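Proton-dependent oligopeptide transporter family protein (Xanthomonas campestris, PDB 6EI3) probably couples the uptake of small peptides across the inner membrane to the inward movement of protons, as a POT-family member of the Major Facilitator Superfamily. Local coordinates at residues Gly20-Leu25 with Gln308-Trp313. Sequence-based numbering, arbitrary orientation.
Sequences GMRNIL and QKASTW
Arg-22, on helix 4-22 in the N-terminal half of the transporter, passes alongside the methyl of Ala-310, in the 3-10 segment 308-310 that follows helix 281-306 in the C-terminal half; the contact thus joins the two helical bundles expected of the MFS fold. The two ends of the arginine are joined to the other segment by water. At its backbone, O of Arg-22 and O of Ala-310 each take a hydrogen from one water, at 2.8 and 2.7 Å. From CB the chain sets out with CG anti to the backbone N (chi1 -156°), then bends at chi2 and chi3, which brings CD and NE beside the Ala-310 methyl; NE lies 3.9 Å from Ala-310 CB. NE also donates to OD1 of Asn-23 at 2.8 Å, and NH2 bonds the same OD1 at 3.1 Å. This side-on grip lies in the guanidinium plane, and ND2 of Asn-23 bonds Ser-156, which fixes the amide. NH1 is hydrogen-bonded outside the two segments. At the tip, NH2 of Arg-22 and NZ of Lys-309 stand 4.4 Å apart with no direct bond; a second water accepts from both, 2.9 Å from Arg-22 NH2 and 3.0 Å from Lys-309 NZ. With no direct hydrogen bond across it, this buried junction rests on one methyl and two waters, and the water oxygen that accepts from both cations probably eases their mutual repulsion.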
loop_
_atom_site.group_PDB
_atom_site.type_symbol
_atom_site.label_atom_id
_atom_site.label_comp_id
_atom_site.label_asym_id
_atom_site.label_seq_id
_atom_site.Cartn_x
_atom_site.Cartn_y
_atom_site.Cartn_z
ATOM N N GLY A 20 -12.524 6.620 -5.578
ATOM C CA GLY A 20 -13.111 7.665 -6.407
ATOM C C GLY A 20 -12.188 8.853 -6.538
ATOM O O GLY A 20 -11.885 9.251 -7.660
ATOM N N MET A 21 -11.667 9.383 -5.416
ATOM C CA MET A 21 -10.741 10.514 -5.530
ATOM C C MET A 21 -9.340 10.085 -6.041
ATOM O O MET A 21 -8.779 10.749 -6.908
ATOM C CB MET A 21 -10.676 11.373 -4.235
ATOM C CG MET A 21 -9.753 10.882 -3.120
ATOM S SD MET A 21 -7.955 11.173 -3.303
ATOM C CE MET A 21 -7.936 12.719 -4.042
ATOM N N ARG A 22 -8.802 8.968 -5.540
ATOM C CA ARG A 22 -7.451 8.509 -5.896
ATOM C C ARG A 22 -7.270 8.192 -7.397
ATOM O O ARG A 22 -6.255 8.585 -7.990
ATOM C CB ARG A 22 -7.073 7.316 -5.019
ATOM C CG ARG A 22 -5.567 7.089 -4.840
ATOM C CD ARG A 22 -4.909 6.251 -5.919
ATOM N NE ARG A 22 -5.642 5.035 -6.298
ATOM C CZ ARG A 22 -5.460 3.834 -5.753
ATOM N NH1 ARG A 22 -4.608 3.674 -4.746
ATOM N NH2 ARG A 22 -6.135 2.789 -6.200
ATOM N N ASN A 23 -8.271 7.517 -7.999
ATOM C CA ASN A 23 -8.274 7.035 -9.383
ATOM C C ASN A 23 -8.529 8.136 -10.430
ATOM O O ASN A 23 -8.323 7.876 -11.610
ATOM C CB ASN A 23 -9.254 5.825 -9.548
ATOM C CG ASN A 23 -8.816 4.616 -8.734
ATOM O OD1 ASN A 23 -7.843 4.663 -7.978
ATOM N ND2 ASN A 23 -9.536 3.517 -8.823
ATOM N N ILE A 24 -8.882 9.374 -10.016
ATOM C CA ILE A 24 -8.999 10.495 -10.968
ATOM C C ILE A 24 -7.914 11.539 -10.721
ATOM O O ILE A 24 -7.811 12.495 -11.484
ATOM C CB ILE A 24 -10.396 11.180 -11.023
ATOM C CG1 ILE A 24 -10.847 11.695 -9.641
ATOM C CG2 ILE A 24 -11.415 10.286 -11.654
ATOM C CD1 ILE A 24 -11.602 13.019 -9.656
ATOM N N LEU A 25 -7.137 11.394 -9.644
ATOM C CA LEU A 25 -6.164 12.417 -9.254
ATOM C C LEU A 25 -5.163 12.809 -10.365
ATOM O O LEU A 25 -5.007 13.998 -10.639
ATOM C CB LEU A 25 -5.422 12.028 -7.944
ATOM C CG LEU A 25 -4.453 13.103 -7.351
ATOM C CD1 LEU A 25 -5.189 14.449 -7.107
ATOM C CD2 LEU A 25 -3.858 12.625 -6.012
ATOM N N GLN A 308 1.365 2.247 -9.675
ATOM C CA GLN A 308 1.509 3.052 -10.892
ATOM C C GLN A 308 0.357 2.857 -11.905
ATOM O O GLN A 308 0.293 3.579 -12.890
ATOM C CB GLN A 308 2.870 2.817 -11.532
ATOM C CG GLN A 308 4.010 3.502 -10.804
ATOM C CD GLN A 308 5.285 3.311 -11.579
ATOM O OE1 GLN A 308 5.549 4.012 -12.570
ATOM N NE2 GLN A 308 6.047 2.292 -11.213
ATOM N N LYS A 309 -0.593 1.954 -11.639
ATOM C CA LYS A 309 -1.759 1.834 -12.530
ATOM C C LYS A 309 -2.646 3.113 -12.456
ATOM O O LYS A 309 -3.377 3.436 -13.410
ATOM C CB LYS A 309 -2.557 0.544 -12.274
ATOM C CG LYS A 309 -3.189 0.448 -10.915
ATOM C CD LYS A 309 -3.573 -0.994 -10.580
ATOM C CE LYS A 309 -4.452 -1.041 -9.356
ATOM N NZ LYS A 309 -3.795 -0.431 -8.173
ATOM N N ALA A 310 -2.520 3.860 -11.341
ATOM C CA ALA A 310 -3.282 5.084 -11.130
ATOM C C ALA A 310 -2.484 6.320 -11.591
ATOM O O ALA A 310 -2.980 7.430 -11.507
ATOM C CB ALA A 310 -3.685 5.206 -9.649
ATOM N N SER A 311 -1.255 6.126 -12.079
ATOM C CA SER A 311 -0.447 7.258 -12.481
ATOM C C SER A 311 0.143 7.040 -13.878
ATOM O O SER A 311 -0.469 7.454 -14.859
ATOM C CB SER A 311 0.610 7.560 -11.418
ATOM O OG SER A 311 1.556 6.511 -11.282
ATOM N N THR A 312 1.269 6.323 -13.971
ATOM C CA THR A 312 1.930 5.984 -15.222
ATOM C C THR A 312 0.956 5.349 -16.257
ATOM O O THR A 312 0.985 5.731 -17.424
ATOM C CB THR A 312 3.114 5.056 -14.923
ATOM O OG1 THR A 312 4.019 5.699 -14.005
ATOM C CG2 THR A 312 3.848 4.633 -16.182
ATOM N N TRP A 313 0.120 4.377 -15.840
ATOM C CA TRP A 313 -0.789 3.737 -16.809
ATOM C C TRP A 313 -1.898 4.671 -17.272
ATOM O O TRP A 313 -2.313 4.602 -18.429
ATOM C CB TRP A 313 -1.386 2.451 -16.259
ATOM C CG TRP A 313 -0.401 1.327 -16.058
ATOM C CD1 TRP A 313 0.958 1.414 -15.963
ATOM C CD2 TRP A 313 -0.733 -0.052 -15.850
ATOM N NE1 TRP A 313 1.499 0.160 -15.769
ATOM C CE2 TRP A 313 0.479 -0.756 -15.672
ATOM C CE3 TRP A 313 -1.939 -0.771 -15.859
ATOM C CZ2 TRP A 313 0.518 -2.141 -15.475
ATOM C CZ3 TRP A 313 -1.905 -2.147 -15.678
ATOM C CH2 TRP A 313 -0.686 -2.823 -15.509
HETATM O O HOH W 1 -4.952 8.917 -10.410
HETATM O O HOH W 2 -5.535 0.002 -5.823
#